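Local coordinates for protein cytochrome c-552 Ks_3358 (Candidatus Kuenenia stuttgartiensis, PDB 5MXZ) that probably carries electrons as a small c-type cytochrome with one covalently bound heme c, at residues K14-V19 / T24-G29. The protein carries 1 engineered substitution. Residues are numbered along the deposited sequence; the frame is centred on the assembly and turned at random.
Sequences KTCHGV and TDLGEG. With ZN (zinc ion), chain G; HEC (heme c), chain B; EDO (1,2-ethanediol), chain N.
The CA atoms of C16 and G27 lie 3.8 Å apart where the CXXCH heme-binding loop of this class I-type cytochrome c meets the first turn of helix 25-30, and T24 N donates to C16 O. T24 is the N-cap of that helix, and its hydroxyl works in both directions. T24 OG1 gives its proton to T15 O at 2.6 Å, reaching the oxygen from above the carbonyl plane, and takes the nearly straight bond from G27 N (170° at the hydrogen). With chi1 at 63°, OG1 sits between the backbone N and the carbonyl carbon of T24, turned back over the open helix end; T24 CG2 is left to lie against K14 O at 3.4 Å. One threonine thus caps the helix and ties it to the heme loop.

At G27 the helix backbone itself comes up against the loop: G27 CA lies 3.3 Å from C16 O in a weak CA-H...O contact that adds to the T24 N bond on the same oxygen. Further out, L26 CD2 packs against C16 SG at 4.0 Å and lies 3.8 Å from the backbone T15 O.

The same loop carries the heme. H17, pointing away from the helix, extends NE2 to the iron, with M61 as the other axial ligand and F35 stacked on the imidazole. E28, turned away from the loop, binds a zinc ion through OE2. On C16, SG lies anti to the carbonyl carbon (chi1 -64°) and forms the thioether with heme CAC at 1.8 Å.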
loop_
_atom_site.group_PDB
_atom_site.type_symbol
_atom_site.label_atom_id
_atom_site.label_comp_id
_atom_site.label_asym_id
_atom_site.label_seq_id
_atom_site.Cartn_x
_atom_site.Cartn_y
_atom_site.Cartn_z
ATOM N N LYS A 14 5.931 4.755 -1.462
ATOM C CA LYS A 14 5.831 6.219 -1.519
ATOM C C LYS A 14 5.819 6.802 -2.945
ATOM O O LYS A 14 5.154 7.819 -3.185
ATOM C CB LYS A 14 6.958 6.826 -0.658
ATOM C CG LYS A 14 7.219 8.318 -0.790
ATOM C CD LYS A 14 8.576 8.679 -0.200
ATOM C CE LYS A 14 9.385 9.583 -1.125
ATOM N NZ LYS A 14 8.726 10.889 -1.423
ATOM N N THR A 15 6.527 6.141 -3.871
ATOM C CA THR A 15 6.630 6.612 -5.256
ATOM C C THR A 15 5.281 6.628 -5.990
ATOM O O THR A 15 5.095 7.409 -6.914
ATOM C CB THR A 15 7.734 5.881 -6.071
ATOM O OG1 THR A 15 7.924 6.550 -7.324
ATOM C CG2 THR A 15 7.395 4.405 -6.326
ATOM N N CYS A 16 4.344 5.777 -5.565
ATOM C CA CYS A 16 3.002 5.747 -6.148
ATOM C C CYS A 16 1.909 6.189 -5.171
ATOM O O CYS A 16 0.978 6.894 -5.568
ATOM C CB CYS A 16 2.673 4.367 -6.709
ATOM S SG CYS A 16 3.714 3.838 -8.099
ATOM N N HIS A 17 2.024 5.755 -3.916
ATOM C CA HIS A 17 1.110 6.162 -2.843
ATOM C C HIS A 17 1.842 7.115 -1.895
ATOM O O HIS A 17 2.689 6.676 -1.102
ATOM C CB HIS A 17 0.635 4.950 -2.040
ATOM C CG HIS A 17 0.110 3.819 -2.869
ATOM N ND1 HIS A 17 -1.161 3.813 -3.401
ATOM C CD2 HIS A 17 0.673 2.639 -3.227
ATOM C CE1 HIS A 17 -1.353 2.687 -4.066
ATOM N NE2 HIS A 17 -0.258 1.953 -3.970
ATOM N N GLY A 18 1.526 8.407 -1.966
ATOM C CA GLY A 18 2.160 9.414 -1.097
ATOM C C GLY A 18 1.846 9.216 0.380
ATOM O O GLY A 18 0.838 8.584 0.729
ATOM N N VAL A 19 2.694 9.776 1.246
ATOM C CA VAL A 19 2.536 9.640 2.711
ATOM C C VAL A 19 1.249 10.254 3.272
ATOM O O VAL A 19 0.743 9.799 4.301
ATOM C CB VAL A 19 3.766 10.143 3.515
ATOM C CG1 VAL A 19 4.974 9.259 3.244
ATOM C CG2 VAL A 19 4.082 11.609 3.229
ATOM N N THR A 24 0.546 9.753 -5.782
ATOM C CA THR A 24 1.406 10.668 -6.531
ATOM C C THR A 24 0.879 10.785 -7.961
ATOM O O THR A 24 -0.059 10.075 -8.352
ATOM C CB THR A 24 2.882 10.203 -6.559
ATOM O OG1 THR A 24 2.983 8.945 -7.239
ATOM C CG2 THR A 24 3.463 10.073 -5.151
ATOM N N ASP A 25 1.489 11.677 -8.737
ATOM C CA ASP A 25 1.190 11.820 -10.155
ATOM C C ASP A 25 1.376 10.488 -10.905
ATOM O O ASP A 25 0.517 10.102 -11.707
ATOM C CB ASP A 25 2.051 12.935 -10.758
ATOM C CG ASP A 25 1.714 13.220 -12.204
ATOM O OD1 ASP A 25 0.559 13.606 -12.505
ATOM O OD2 ASP A 25 2.617 13.065 -13.050
ATOM N N LEU A 26 2.483 9.790 -10.624
ATOM C CA LEU A 26 2.744 8.454 -11.176
ATOM C C LEU A 26 1.681 7.442 -10.730
ATOM O O LEU A 26 1.099 6.752 -11.564
ATOM C CB LEU A 26 4.157 7.971 -10.798
ATOM C CG LEU A 26 4.596 6.533 -11.127
ATOM C CD1 LEU A 26 4.699 6.287 -12.628
ATOM C CD2 LEU A 26 5.913 6.203 -10.442
ATOM N N GLY A 27 1.446 7.364 -9.419
ATOM C CA GLY A 27 0.439 6.462 -8.844
ATOM C C GLY A 27 -0.929 6.571 -9.495
ATOM O O GLY A 27 -1.499 5.570 -9.929
ATOM N N GLU A 28 -1.433 7.799 -9.577
ATOM C CA GLU A 28 -2.746 8.075 -10.159
ATOM C C GLU A 28 -2.829 7.730 -11.648
ATOM O O GLU A 28 -3.854 7.229 -12.110
ATOM C CB GLU A 28 -3.139 9.533 -9.934
ATOM C CG GLU A 28 -4.644 9.715 -9.933
ATOM C CD GLU A 28 -5.089 11.159 -9.994
ATOM O OE1 GLU A 28 -4.400 12.059 -9.461
ATOM O OE2 GLU A 28 -6.167 11.391 -10.573
ATOM N N GLY A 29 -1.747 7.999 -12.381
ATOM C CA GLY A 29 -1.647 7.639 -13.798
ATOM C C GLY A 29 -1.727 6.139 -14.041
ATOM O O GLY A 29 -2.248 5.697 -15.064
HETATM ZN ZN ZN G . -7.246 12.959 -10.219
HETATM FE FE HEC B . -0.054 -0.045 -4.566
HETATM C CHA HEC B . -3.376 -0.523 -5.315
HETATM C CHB HEC B . -0.670 -0.709 -1.251
HETATM C CHC HEC B . 3.347 -0.133 -3.997
HETATM C CHD HEC B . 0.452 1.394 -7.626
HETATM N NA HEC B . -1.752 -0.565 -3.467
HETATM C C1A HEC B . -3.019 -0.640 -3.900
HETATM C C2A HEC B . -4.021 -0.990 -2.873
HETATM C C3A HEC B . -3.220 -1.057 -1.645
HETATM C C4A HEC B . -1.848 -0.765 -2.141
HETATM C CMA HEC B . -3.685 -1.364 -0.240
HETATM C CAA HEC B . -5.503 -1.150 -3.088
HETATM C CBA HEC B . -6.103 -2.526 -2.984
HETATM C CGA HEC B . -7.609 -2.339 -3.006
HETATM O O1A HEC B . -8.114 -1.204 -3.152
HETATM O O2A HEC B . -8.310 -3.349 -2.876
HETATM N NB HEC B . 1.153 -0.394 -2.894
HETATM C C1B HEC B . 0.748 -0.624 -1.619
HETATM C C2B HEC B . 1.835 -0.820 -0.618
HETATM C C3B HEC B . 3.014 -0.646 -1.478
HETATM C C4B HEC B . 2.494 -0.372 -2.827
HETATM C CMB HEC B . 1.735 -1.094 0.860
HETATM C CAB HEC B . 4.433 -0.742 -1.101
HETATM C CBB HEC B . 4.923 -2.119 -0.708
HETATM N NC HEC B . 1.644 0.516 -5.648
HETATM C C1C HEC B . 2.936 0.481 -5.266
HETATM C C2C HEC B . 3.917 1.019 -6.254
HETATM C C3C HEC B . 3.017 1.454 -7.333
HETATM C C4C HEC B . 1.661 1.128 -6.846
HETATM C CMC HEC B . 5.419 1.095 -6.151
HETATM C CAC HEC B . 3.382 2.130 -8.617
HETATM C CBC HEC B . 4.284 1.416 -9.592
HETATM N ND HEC B . -1.264 0.335 -6.214
HETATM C C1D HEC B . -0.915 0.920 -7.376
HETATM C C2D HEC B . -2.001 1.047 -8.371
HETATM C C3D HEC B . -3.156 0.475 -7.666
HETATM C C4D HEC B . -2.572 0.091 -6.364
HETATM C CMD HEC B . -1.947 1.637 -9.757
HETATM C CAD HEC B . -4.569 0.273 -8.137
HETATM C CBD HEC B . -4.635 -1.212 -8.531
HETATM C CGD HEC B . -5.752 -2.008 -7.873
HETATM O O1D HEC B . -5.985 -3.166 -8.297
HETATM O O2D HEC B . -6.425 -1.522 -6.933
HETATM C C1 EDO N . -1.410 7.140 4.767
HETATM O O1 EDO N . -2.520 6.277 4.490
HETATM C C2 EDO N . -0.142 6.544 4.168
HETATM O O2 EDO N . -0.330 6.357 2.762
HETATM O O HOH W 1 -6.502 14.313 -8.954
#